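Local structure of importin-95 (Chaetomium thermophilum, 4XRI) at residues A119-I124 with L160-F165; Y229-V234 with G251-I256; E301-E306 with A366-S371; A357-L362 with F400-D405. The protein belongs to the importin beta family, carries various protein cargoes into the nucleus as a transport receptor, and probably binds a small GTPase. The protein carries 2 engineered substitutions. One frame throughout, in Å; residues are numbered along the deposited sequence.

Contact 1: A119-I124 with L160-F165; sequences AAAQVI and LTAIGF
The ring of Phe165 meets helix 114-131 with its rim: Ala121 O lies near the ring plane, 3.7 Å from CD2, and Ala121 C and Gln122 N are also in plane at the edge. Over one face sits a carbonyl of the ring's own helix, Thr161 O, 3.2 Å above the plane and offset toward the rim. Gln122 comes in obliquely, its CG 3.7 Å from Phe165 CE2; its amide plane stands 87° to the ring, and NE2 bonds back to Gln118. With CG of Phe165 anti to its carbonyl carbon, chi1 -72° sets the ring beside Ala121 and Gln122. Such packing between two helices that run roughly the same way, 35° apart with helix 140-150 between them in sequence, is what stacked layers of a HEAT-repeat solenoid provide. Small residues bring the axes to 8.5 Å: Ala121 CB is 3.9 Å from Ala162 CB and also touches Thr161 CG2 at 4.0 Å. Replacing Phe165 by alanine would probably open a gap beside Ala121 and leave Gln122 CG without its aromatic neighbour. Farther along, Ile124 CG2 reaches Ala162 CB at 4.5 Å, while its side chain also packs on Leu140 of helix 140-150.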
loop_
_atom_site.group_PDB
_atom_site.type_symbol
_atom_site.label_atom_id
_atom_site.label_comp_id
_atom_site.label_asym_id
_atom_site.label_seq_id
_atom_site.Cartn_x
_atom_site.Cartn_y
_atom_site.Cartn_z
ATOM N N ALA A 119 -30.178 -12.669 -4.616
ATOM C CA ALA A 119 -30.038 -11.895 -5.847
ATOM C C ALA A 119 -31.059 -10.765 -5.904
ATOM O O ALA A 119 -30.736 -9.646 -6.307
ATOM C CB ALA A 119 -30.183 -12.798 -7.058
ATOM N N ALA A 120 -32.286 -11.062 -5.488
ATOM C CA ALA A 120 -33.348 -10.064 -5.453
ATOM C C ALA A 120 -33.004 -8.943 -4.474
ATOM O O ALA A 120 -33.318 -7.776 -4.714
ATOM C CB ALA A 120 -34.671 -10.708 -5.079
ATOM N N ALA A 121 -32.358 -9.308 -3.370
ATOM C CA ALA A 121 -31.920 -8.330 -2.379
ATOM C C ALA A 121 -30.901 -7.370 -2.982
ATOM O O ALA A 121 -30.927 -6.169 -2.710
ATOM C CB ALA A 121 -31.337 -9.026 -1.157
ATOM N N GLN A 122 -30.009 -7.911 -3.807
ATOM C CA GLN A 122 -29.024 -7.097 -4.514
ATOM C C GLN A 122 -29.701 -6.127 -5.476
ATOM O O GLN A 122 -29.350 -4.949 -5.534
ATOM C CB GLN A 122 -28.036 -7.981 -5.281
ATOM C CG GLN A 122 -27.062 -8.738 -4.401
ATOM C CD GLN A 122 -25.914 -9.338 -5.193
ATOM O OE1 GLN A 122 -25.187 -8.628 -5.890
ATOM N NE2 GLN A 122 -25.759 -10.654 -5.106
ATOM N N VAL A 123 -30.676 -6.634 -6.222
ATOM C CA VAL A 123 -31.423 -5.821 -7.172
ATOM C C VAL A 123 -32.115 -4.658 -6.471
ATOM O O VAL A 123 -32.018 -3.508 -6.904
ATOM C CB VAL A 123 -32.480 -6.660 -7.922
ATOM C CG1 VAL A 123 -33.363 -5.762 -8.771
ATOM C CG2 VAL A 123 -31.806 -7.722 -8.774
ATOM N N ILE A 124 -32.805 -4.972 -5.380
ATOM C CA ILE A 124 -33.550 -3.980 -4.613
ATOM C C ILE A 124 -32.641 -2.880 -4.062
ATOM O O ILE A 124 -32.991 -1.698 -4.095
ATOM C CB ILE A 124 -34.315 -4.655 -3.460
ATOM C CG1 ILE A 124 -35.534 -5.391 -4.019
ATOM C CG2 ILE A 124 -34.740 -3.635 -2.410
ATOM C CD1 ILE A 124 -36.223 -6.279 -3.023
ATOM N N LEU A 160 -34.026 -8.848 5.422
ATOM C CA LEU A 160 -32.963 -8.431 6.327
ATOM C C LEU A 160 -31.694 -8.156 5.535
ATOM O O LEU A 160 -30.998 -7.170 5.768
ATOM C CB LEU A 160 -32.709 -9.499 7.392
ATOM C CG LEU A 160 -33.744 -9.577 8.513
ATOM C CD1 LEU A 160 -33.573 -10.862 9.304
ATOM C CD2 LEU A 160 -33.619 -8.362 9.420
ATOM N N THR A 161 -31.416 -9.041 4.583
ATOM C CA THR A 161 -30.252 -8.920 3.717
ATOM C C THR A 161 -30.325 -7.659 2.857
ATOM O O THR A 161 -29.323 -6.968 2.659
ATOM C CB THR A 161 -30.119 -10.160 2.810
ATOM O OG1 THR A 161 -29.921 -11.327 3.619
ATOM C CG2 THR A 161 -28.946 -10.013 1.867
ATOM N N ALA A 162 -31.521 -7.360 2.358
ATOM C CA ALA A 162 -31.739 -6.173 1.537
ATOM C C ALA A 162 -31.568 -4.903 2.361
ATOM O O ALA A 162 -30.965 -3.930 1.906
ATOM C CB ALA A 162 -33.122 -6.212 0.898
ATOM N N ILE A 163 -32.103 -4.925 3.578
ATOM C CA ILE A 163 -31.955 -3.819 4.516
ATOM C C ILE A 163 -30.481 -3.533 4.796
ATOM O O ILE A 163 -30.049 -2.378 4.807
ATOM C CB ILE A 163 -32.691 -4.114 5.841
ATOM C CG1 ILE A 163 -34.206 -3.989 5.645
ATOM C CG2 ILE A 163 -32.222 -3.174 6.939
ATOM C CD1 ILE A 163 -35.013 -4.458 6.841
ATOM N N GLY A 164 -29.712 -4.596 5.004
ATOM C CA GLY A 164 -28.289 -4.478 5.259
ATOM C C GLY A 164 -27.537 -3.888 4.080
ATOM O O GLY A 164 -26.669 -3.034 4.251
ATOM N N PHE A 165 -27.879 -4.351 2.879
ATOM C CA PHE A 165 -27.274 -3.854 1.644
ATOM C C PHE A 165 -27.503 -2.360 1.476
ATOM O O PHE A 165 -26.599 -1.616 1.094
ATOM C CB PHE A 165 -27.837 -4.597 0.426
ATOM C CG PHE A 165 -27.354 -6.012 0.294
ATOM C CD1 PHE A 165 -26.349 -6.498 1.113
ATOM C CD2 PHE A 165 -27.896 -6.853 -0.664
ATOM C CE1 PHE A 165 -25.902 -7.797 0.987
ATOM C CE2 PHE A 165 -27.449 -8.152 -0.799
ATOM C CZ PHE A 165 -26.449 -8.625 0.028
#

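Contact 2: Y229-V234 with G251-I256; sequences YIMQVV and GCLNRI
Ile230 begins the contact on helix 224-238 with its CG2 branch, 4.3 Å from Ile256 CD1 on helix 243-260. The two helices follow one another in sequence and pack as an antiparallel helical hairpin, the basic element of HEAT-repeat solenoids; the short segments run 144° apart with axes 10.8 Å from each other. At that spacing side chains alone bridge the interface, and the contact is wholly apolar and buried. Ile230 also rests on Leu186 and Leu210, so it joins the hairpin to the preceding helices.

Met231 leaves its backbone pointing along the interface rather than across it, but its chain bends at both chi2 (-54°) and chi3 (-68°), which folds the thioether in toward the partner. Met231 SD then lies 3.9 Å from Ile256 CD1, the two side chains sliding past each other in opposite directions. Met231 CE reaches Leu253 CD1 at 4.1 Å, the two side chains crossing at about a right angle.

One turn on, Val234 divides its two methyls between different partners. Val234 CG1, anti to the backbone N, meets Leu253 CD1 at 3.9 Å, and Leu253 is backed in turn by Phe294 of helix 285-310. The side chains of Val234 and Ile256 meet tip to tip, with Val234 CG2 4.1 Å from Ile256 CD1 and also 3.9 Å from Cys252 SG.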
loop_
_atom_site.group_PDB
_atom_site.type_symbol
_atom_site.label_atom_id
_atom_site.label_comp_id
_atom_site.label_asym_id
_atom_site.label_seq_id
_atom_site.Cartn_x
_atom_site.Cartn_y
_atom_site.Cartn_z
ATOM N N TYR A 229 -28.411 -1.727 23.679
ATOM C CA TYR A 229 -29.339 -2.493 22.854
ATOM C C TYR A 229 -28.578 -3.401 21.895
ATOM O O TYR A 229 -28.729 -4.623 21.920
ATOM C CB TYR A 229 -30.257 -1.534 22.084
ATOM C CG TYR A 229 -31.490 -2.153 21.460
ATOM C CD1 TYR A 229 -31.736 -2.031 20.096
ATOM C CD2 TYR A 229 -32.419 -2.840 22.233
ATOM C CE1 TYR A 229 -32.869 -2.582 19.517
ATOM C CE2 TYR A 229 -33.553 -3.396 21.662
ATOM C CZ TYR A 229 -33.771 -3.264 20.305
ATOM O OH TYR A 229 -34.897 -3.818 19.739
ATOM N N ILE A 230 -27.741 -2.783 21.071
ATOM C CA ILE A 230 -26.947 -3.487 20.073
ATOM C C ILE A 230 -25.927 -4.429 20.707
ATOM O O ILE A 230 -25.789 -5.576 20.287
ATOM C CB ILE A 230 -26.219 -2.489 19.160
ATOM C CG1 ILE A 230 -27.241 -1.676 18.367
ATOM C CG2 ILE A 230 -25.257 -3.209 18.233
ATOM C CD1 ILE A 230 -26.658 -0.466 17.673
ATOM N N MET A 231 -25.224 -3.949 21.727
ATOM C CA MET A 231 -24.188 -4.749 22.372
ATOM C C MET A 231 -24.764 -5.987 23.056
ATOM O O MET A 231 -24.130 -7.044 23.073
ATOM C CB MET A 231 -23.409 -3.905 23.386
ATOM C CG MET A 231 -22.576 -2.794 22.753
ATOM S SD MET A 231 -21.466 -3.402 21.468
ATOM C CE MET A 231 -20.310 -4.354 22.448
ATOM N N GLN A 232 -25.966 -5.863 23.610
ATOM C CA GLN A 232 -26.591 -6.991 24.291
ATOM C C GLN A 232 -26.869 -8.139 23.326
ATOM O O GLN A 232 -26.547 -9.288 23.617
ATOM C CB GLN A 232 -27.886 -6.559 24.984
ATOM C CG GLN A 232 -28.503 -7.625 25.889
ATOM C CD GLN A 232 -29.366 -8.619 25.134
ATOM O OE1 GLN A 232 -29.996 -8.279 24.132
ATOM N NE2 GLN A 232 -29.389 -9.860 25.606
ATOM N N VAL A 233 -27.460 -7.823 22.178
ATOM C CA VAL A 233 -27.832 -8.848 21.213
ATOM C C VAL A 233 -26.597 -9.443 20.538
ATOM O O VAL A 233 -26.581 -10.623 20.195
ATOM C CB VAL A 233 -28.814 -8.297 20.139
ATOM C CG1 VAL A 233 -28.116 -7.386 19.150
ATOM C CG2 VAL A 233 -29.488 -9.444 19.410
ATOM N N VAL A 234 -25.554 -8.635 20.367
ATOM C CA VAL A 234 -24.334 -9.116 19.729
ATOM C C VAL A 234 -23.609 -10.090 20.652
ATOM O O VAL A 234 -23.175 -11.161 20.227
ATOM C CB VAL A 234 -23.382 -7.960 19.354
ATOM C CG1 VAL A 234 -22.032 -8.505 18.918
ATOM C CG2 VAL A 234 -23.984 -7.108 18.248
ATOM N N GLY A 251 -18.020 -11.199 13.673
ATOM C CA GLY A 251 -17.738 -10.289 12.582
ATOM C C GLY A 251 -18.333 -8.929 12.882
ATOM O O GLY A 251 -17.718 -7.896 12.628
ATOM N N CYS A 252 -19.545 -8.940 13.429
ATOM C CA CYS A 252 -20.221 -7.723 13.861
ATOM C C CYS A 252 -19.416 -7.032 14.957
ATOM O O CYS A 252 -19.240 -5.813 14.949
ATOM C CB CYS A 252 -21.631 -8.053 14.361
ATOM S SG CYS A 252 -22.735 -6.650 14.557
ATOM N N LEU A 253 -18.926 -7.832 15.899
ATOM C CA LEU A 253 -18.178 -7.328 17.040
ATOM C C LEU A 253 -16.863 -6.684 16.601
ATOM O O LEU A 253 -16.455 -5.652 17.137
ATOM C CB LEU A 253 -17.918 -8.464 18.032
ATOM C CG LEU A 253 -17.554 -8.092 19.468
ATOM C CD1 LEU A 253 -18.531 -7.058 20.005
ATOM C CD2 LEU A 253 -17.557 -9.341 20.344
ATOM N N ASN A 254 -16.210 -7.298 15.618
ATOM C CA ASN A 254 -14.952 -6.785 15.082
ATOM C C ASN A 254 -15.123 -5.427 14.422
ATOM O O ASN A 254 -14.260 -4.556 14.538
ATOM C CB ASN A 254 -14.356 -7.772 14.077
ATOM C CG ASN A 254 -13.926 -9.074 14.726
ATOM O OD1 ASN A 254 -13.855 -9.174 15.949
ATOM N ND2 ASN A 254 -13.639 -10.080 13.908
ATOM N N ARG A 255 -16.243 -5.252 13.729
ATOM C CA ARG A 255 -16.546 -3.983 13.083
ATOM C C ARG A 255 -16.892 -2.922 14.122
ATOM O O ARG A 255 -16.542 -1.751 13.966
ATOM C CB ARG A 255 -17.688 -4.148 12.077
ATOM C CG ARG A 255 -17.246 -4.807 10.787
ATOM C CD ARG A 255 -18.402 -5.119 9.854
ATOM N NE ARG A 255 -17.941 -5.943 8.739
ATOM C CZ ARG A 255 -18.670 -6.257 7.674
ATOM N NH1 ARG A 255 -19.915 -5.816 7.563
ATOM N NH2 ARG A 255 -18.148 -7.015 6.718
ATOM N N ILE A 256 -17.573 -3.343 15.183
ATOM C CA ILE A 256 -17.907 -2.445 16.282
ATOM C C ILE A 256 -16.641 -1.903 16.941
ATOM O O ILE A 256 -16.513 -0.698 17.174
ATOM C CB ILE A 256 -18.780 -3.149 17.341
ATOM C CG1 ILE A 256 -20.208 -3.327 16.817
ATOM C CG2 ILE A 256 -18.788 -2.361 18.645
ATOM C CD1 ILE A 256 -21.070 -4.214 17.681
#

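Contact 3: E301-E306 with A366-S371; sequences EEIAIE and AQAVGS
Ile303 of helix 285-310 packs tightly against the last turn of helix 354-369, where Ala368 offers only a methyl and the backbones approach to 5.2 Å between Ile303 CA and Ala368 CA. In this HEAT-repeat solenoid the flank of helix 285-310 meets the C-terminal end of helix 354-369, after which Gly370 is the first residue to leave helical phi/psi, with phi 65°. The CG1 branch of Ile303 does the touching. Anti to the carbonyl carbon (chi1 -73°) and extended beyond, Ile303 CG1 lies 3.9 Å from Ala368 CA and 4.0 Å from Ala368 CB, and Ile303 CD1 3.6 Å from Gln367 CB.

Beyond its CB, Gln367 is looser: its partly exposed chain slants across that of Ile303 and runs out extended, so that the amide end adds little more than Gln367 OE1 at 4.0 Å from Ile303 CD1. Behind the contact, Glu302 is buried and turns its carboxylate away from helix 354-369, to Tyr261 OH and the backbone N atoms of Phe324 and Ala325, which bind it.

On the other side of Ile303 from the Gln367 amide, Glu306 stretches its extended chain toward the end of helix 354-369 while packing on Phe321. The negative pole of that helix would probably shift the ionisation of Glu306 toward the neutral acid. An alanine at Glu306 removes the carboxyl group, which would probably leave Ala368 O without its polar neighbour and open a gap beside Phe321. Glu306 OE2 stands 2.8 Å from Ala368 O.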
loop_
_atom_site.group_PDB
_atom_site.type_symbol
_atom_site.label_atom_id
_atom_site.label_comp_id
_atom_site.label_asym_id
_atom_site.label_seq_id
_atom_site.Cartn_x
_atom_site.Cartn_y
_atom_site.Cartn_z
ATOM N N GLU A 301 -5.766 -0.765 16.579
ATOM C CA GLU A 301 -6.310 0.489 17.091
ATOM C C GLU A 301 -5.398 1.103 18.141
ATOM O O GLU A 301 -5.085 2.293 18.088
ATOM C CB GLU A 301 -7.703 0.272 17.688
ATOM C CG GLU A 301 -8.814 0.215 16.664
ATOM C CD GLU A 301 -9.014 1.537 15.949
ATOM O OE1 GLU A 301 -9.168 2.571 16.636
ATOM O OE2 GLU A 301 -9.004 1.541 14.701
ATOM N N GLU A 302 -4.977 0.285 19.097
ATOM C CA GLU A 302 -4.182 0.776 20.212
ATOM C C GLU A 302 -2.759 1.140 19.786
ATOM O O GLU A 302 -2.151 2.042 20.357
ATOM C CB GLU A 302 -4.166 -0.256 21.340
ATOM C CG GLU A 302 -5.549 -0.491 21.936
ATOM C CD GLU A 302 -5.519 -1.120 23.317
ATOM O OE1 GLU A 302 -4.662 -1.992 23.563
ATOM O OE2 GLU A 302 -6.350 -0.726 24.164
ATOM N N ILE A 303 -2.235 0.456 18.774
ATOM C CA ILE A 303 -0.941 0.828 18.209
ATOM C C ILE A 303 -1.025 2.224 17.591
ATOM O O ILE A 303 -0.142 3.061 17.792
ATOM C CB ILE A 303 -0.464 -0.179 17.141
ATOM C CG1 ILE A 303 0.000 -1.479 17.799
ATOM C CG2 ILE A 303 0.682 0.407 16.329
ATOM C CD1 ILE A 303 0.140 -2.629 16.825
ATOM N N ALA A 304 -2.099 2.464 16.845
ATOM C CA ALA A 304 -2.334 3.761 16.220
ATOM C C ALA A 304 -2.489 4.854 17.271
ATOM O O ALA A 304 -1.895 5.928 17.157
ATOM C CB ALA A 304 -3.561 3.707 15.331
ATOM N N ILE A 305 -3.281 4.566 18.299
ATOM C CA ILE A 305 -3.540 5.520 19.372
ATOM C C ILE A 305 -2.260 5.870 20.126
ATOM O O ILE A 305 -1.992 7.042 20.402
ATOM C CB ILE A 305 -4.584 4.975 20.359
ATOM C CG1 ILE A 305 -5.945 4.870 19.669
ATOM C CG2 ILE A 305 -4.686 5.868 21.584
ATOM C CD1 ILE A 305 -6.978 4.134 20.477
ATOM N N GLU A 306 -1.471 4.848 20.445
ATOM C CA GLU A 306 -0.189 5.048 21.114
ATOM C C GLU A 306 0.728 5.947 20.297
ATOM O O GLU A 306 1.364 6.853 20.836
ATOM C CB GLU A 306 0.497 3.708 21.372
ATOM C CG GLU A 306 -0.114 2.903 22.495
ATOM C CD GLU A 306 0.164 1.423 22.356
ATOM O OE1 GLU A 306 0.954 1.046 21.464
ATOM O OE2 GLU A 306 -0.417 0.636 23.131
ATOM N N ALA A 366 2.772 -7.611 20.433
ATOM C CA ALA A 366 4.088 -7.215 20.924
ATOM C C ALA A 366 4.314 -5.720 20.729
ATOM O O ALA A 366 4.909 -5.053 21.575
ATOM C CB ALA A 366 5.175 -8.009 20.222
ATOM N N GLN A 367 3.828 -5.203 19.605
ATOM C CA GLN A 367 3.905 -3.775 19.314
ATOM C C GLN A 367 2.993 -2.992 20.250
ATOM O O GLN A 367 3.324 -1.885 20.682
ATOM C CB GLN A 367 3.526 -3.495 17.856
ATOM C CG GLN A 367 4.492 -4.060 16.829
ATOM C CD GLN A 367 4.023 -3.846 15.399
ATOM O OE1 GLN A 367 3.649 -2.738 15.014
ATOM N NE2 GLN A 367 4.032 -4.913 14.609
ATOM N N ALA A 368 1.846 -3.586 20.566
ATOM C CA ALA A 368 0.816 -2.911 21.343
ATOM C C ALA A 368 1.154 -2.799 22.830
ATOM O O ALA A 368 0.841 -1.791 23.459
ATOM C CB ALA A 368 -0.521 -3.628 21.166
ATOM N N VAL A 369 1.779 -3.826 23.396
ATOM C CA VAL A 369 1.985 -3.859 24.843
ATOM C C VAL A 369 3.454 -3.853 25.255
ATOM O O VAL A 369 3.771 -3.678 26.430
ATOM C CB VAL A 369 1.314 -5.095 25.474
ATOM C CG1 VAL A 369 -0.085 -5.278 24.910
ATOM C CG2 VAL A 369 2.151 -6.346 25.244
ATOM N N GLY A 370 4.344 -4.051 24.291
ATOM C CA GLY A 370 5.770 -4.008 24.555
ATOM C C GLY A 370 6.283 -5.105 25.472
ATOM O O GLY A 370 6.045 -6.289 25.244
ATOM N N SER A 371 6.993 -4.698 26.522
ATOM C CA SER A 371 7.684 -5.628 27.416
ATOM C C SER A 371 6.742 -6.536 28.202
ATOM O O SER A 371 7.153 -7.591 28.687
ATOM C CB SER A 371 8.571 -4.850 28.392
ATOM O OG SER A 371 9.567 -4.117 27.700
#

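Contact 4: A357-L362 with F400-D405; sequences AAYQCL and FGAIMD
Gly401 O, on the residue whose C atom lies 4.5 Å from Tyr359 OH, is gripped by two donors: Arg444 NE from helix 432-449 and, across the closing turn of its own helix, Met404 N at 3.3 Å. Those bonds help fix the end of helix 390-402 just where helix 354-369 meets it. Ala402 CB sits between two side chains, 3.6 Å from Tyr359 CE1 and 3.9 Å from Leu362 CD2. Tyr359 extends its ring toward this methyl because CG is anti to the backbone N (chi1 -178°); the methyl approaches the ring obliquely. The phenol end passes on along the backbone: Tyr359 OH lies 3.9 Å from Ala402 CA and is weakly hydrogen-bonded to Gln363 NE2. Segment 400-405 belongs to a HEAT-like repeat, and the contact joins it to a preceding helix of the alpha-solenoid, with Tyr440 of helix 432-449 also against Tyr359. Leu362 completes the apolar side: its CG lies 4.5 Å from Ile403 CG2, and both residues pack on Ile373. Past the helix end Met404 CE lies 3.5 Å above the ring plane of Phe400, offset toward the rim.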
loop_
_atom_site.group_PDB
_atom_site.type_symbol
_atom_site.label_atom_id
_atom_site.label_comp_id
_atom_site.label_asym_id
_atom_site.label_seq_id
_atom_site.Cartn_x
_atom_site.Cartn_y
_atom_site.Cartn_z
ATOM N N ALA A 357 -2.959 -16.510 11.503
ATOM C CA ALA A 357 -3.757 -15.463 12.124
ATOM C C ALA A 357 -3.212 -15.144 13.513
ATOM O O ALA A 357 -3.021 -13.979 13.865
ATOM C CB ALA A 357 -5.216 -15.883 12.207
ATOM N N ALA A 358 -2.957 -16.191 14.291
ATOM C CA ALA A 358 -2.409 -16.056 15.637
ATOM C C ALA A 358 -1.028 -15.409 15.611
ATOM O O ALA A 358 -0.696 -14.609 16.488
ATOM C CB ALA A 358 -2.343 -17.416 16.322
ATOM N N TYR A 359 -0.230 -15.755 14.606
ATOM C CA TYR A 359 1.107 -15.186 14.480
ATOM C C TYR A 359 1.039 -13.690 14.203
ATOM O O TYR A 359 1.758 -12.909 14.825
ATOM C CB TYR A 359 1.906 -15.876 13.375
ATOM C CG TYR A 359 3.318 -15.340 13.257
ATOM C CD1 TYR A 359 4.345 -15.860 14.035
ATOM C CD2 TYR A 359 3.619 -14.299 12.385
ATOM C CE1 TYR A 359 5.633 -15.367 13.940
ATOM C CE2 TYR A 359 4.903 -13.798 12.285
ATOM C CZ TYR A 359 5.906 -14.336 13.063
ATOM O OH TYR A 359 7.189 -13.843 12.968
ATOM N N GLN A 360 0.180 -13.303 13.262
ATOM C CA GLN A 360 -0.028 -11.893 12.943
ATOM C C GLN A 360 -0.435 -11.134 14.198
ATOM O O GLN A 360 0.123 -10.082 14.508
ATOM C CB GLN A 360 -1.099 -11.714 11.856
ATOM C CG GLN A 360 -0.781 -12.372 10.523
ATOM C CD GLN A 360 0.581 -11.994 9.981
ATOM O OE1 GLN A 360 0.994 -10.836 10.049
ATOM N NE2 GLN A 360 1.293 -12.977 9.438
ATOM N N CYS A 361 -1.410 -11.690 14.908
ATOM C CA CYS A 361 -1.923 -11.106 16.142
ATOM C C CYS A 361 -0.817 -10.942 17.178
ATOM O O CYS A 361 -0.722 -9.904 17.838
ATOM C CB CYS A 361 -3.055 -11.974 16.708
ATOM S SG CYS A 361 -3.971 -11.225 18.074
ATOM N N LEU A 362 0.013 -11.972 17.316
ATOM C CA LEU A 362 1.102 -11.964 18.286
ATOM C C LEU A 362 2.094 -10.841 17.996
ATOM O O LEU A 362 2.550 -10.152 18.908
ATOM C CB LEU A 362 1.820 -13.313 18.293
ATOM C CG LEU A 362 2.860 -13.510 19.393
ATOM C CD1 LEU A 362 2.238 -13.250 20.758
ATOM C CD2 LEU A 362 3.448 -14.912 19.331
ATOM N N PHE A 400 9.242 -16.462 19.489
ATOM C CA PHE A 400 10.437 -15.720 19.873
ATOM C C PHE A 400 10.717 -14.587 18.892
ATOM O O PHE A 400 10.909 -13.436 19.288
ATOM C CB PHE A 400 11.642 -16.655 19.948
ATOM C CG PHE A 400 12.820 -16.064 20.659
ATOM C CD1 PHE A 400 14.006 -15.830 19.988
ATOM C CD2 PHE A 400 12.741 -15.746 22.003
ATOM C CE1 PHE A 400 15.096 -15.293 20.649
ATOM C CE2 PHE A 400 13.823 -15.206 22.668
ATOM C CZ PHE A 400 15.004 -14.979 21.990
ATOM N N GLY A 401 10.726 -14.920 17.606
ATOM C CA GLY A 401 10.918 -13.925 16.570
ATOM C C GLY A 401 9.777 -12.929 16.520
ATOM O O GLY A 401 9.991 -11.750 16.245
ATOM N N ALA A 402 8.567 -13.402 16.804
ATOM C CA ALA A 402 7.358 -12.584 16.684
ATOM C C ALA A 402 7.332 -11.363 17.607
ATOM O O ALA A 402 6.728 -10.345 17.269
ATOM C CB ALA A 402 6.125 -13.443 16.939
ATOM N N ILE A 403 7.977 -11.461 18.766
ATOM C CA ILE A 403 7.919 -10.386 19.755
ATOM C C ILE A 403 9.147 -9.476 19.745
ATOM O O ILE A 403 9.338 -8.677 20.663
ATOM C CB ILE A 403 7.758 -10.941 21.186
ATOM C CG1 ILE A 403 8.985 -11.764 21.590
ATOM C CG2 ILE A 403 6.479 -11.754 21.304
ATOM C CD1 ILE A 403 9.075 -12.036 23.080
ATOM N N MET A 404 9.974 -9.592 18.713
ATOM C CA MET A 404 11.205 -8.808 18.649
ATOM C C MET A 404 10.939 -7.335 18.357
ATOM O O MET A 404 11.669 -6.459 18.818
ATOM C CB MET A 404 12.151 -9.392 17.601
ATOM C CG MET A 404 12.867 -10.641 18.080
ATOM S SD MET A 404 13.786 -10.329 19.600
ATOM C CE MET A 404 13.983 -11.993 20.223
ATOM N N ASP A 405 9.890 -7.060 17.593
ATOM C CA ASP A 405 9.521 -5.683 17.292
ATOM C C ASP A 405 8.398 -5.219 18.212
ATOM O O ASP A 405 7.274 -5.712 18.133
ATOM C CB ASP A 405 9.108 -5.543 15.824
ATOM C CG ASP A 405 8.676 -4.129 15.468
ATOM O OD1 ASP A 405 9.010 -3.185 16.215
ATOM O OD2 ASP A 405 8.001 -3.963 14.430
#

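Overall arrangement
Contacts 1, 2 and then 3 follow one another along the chain, each closing before the next opens, while contacts 3 and 4 interleave. Contacts 1 and 2 have centres 21 Å apart, on the same side of the chain's centre, and their nearest atoms are about 8 Å apart. Contact 3 is centred 23 Å from the centre of contact 2, and the centres of contacts 1 and 4 are 40 Å apart. Contacts 3 and 4 share helix 354-369 and touch: Gln367 CG is 3.5 Å from Asp405 O. The series thus samples separate places along an all-helical solenoid, built by local packing of near neighbours, an architecture consistent with the high flexibility of this protein.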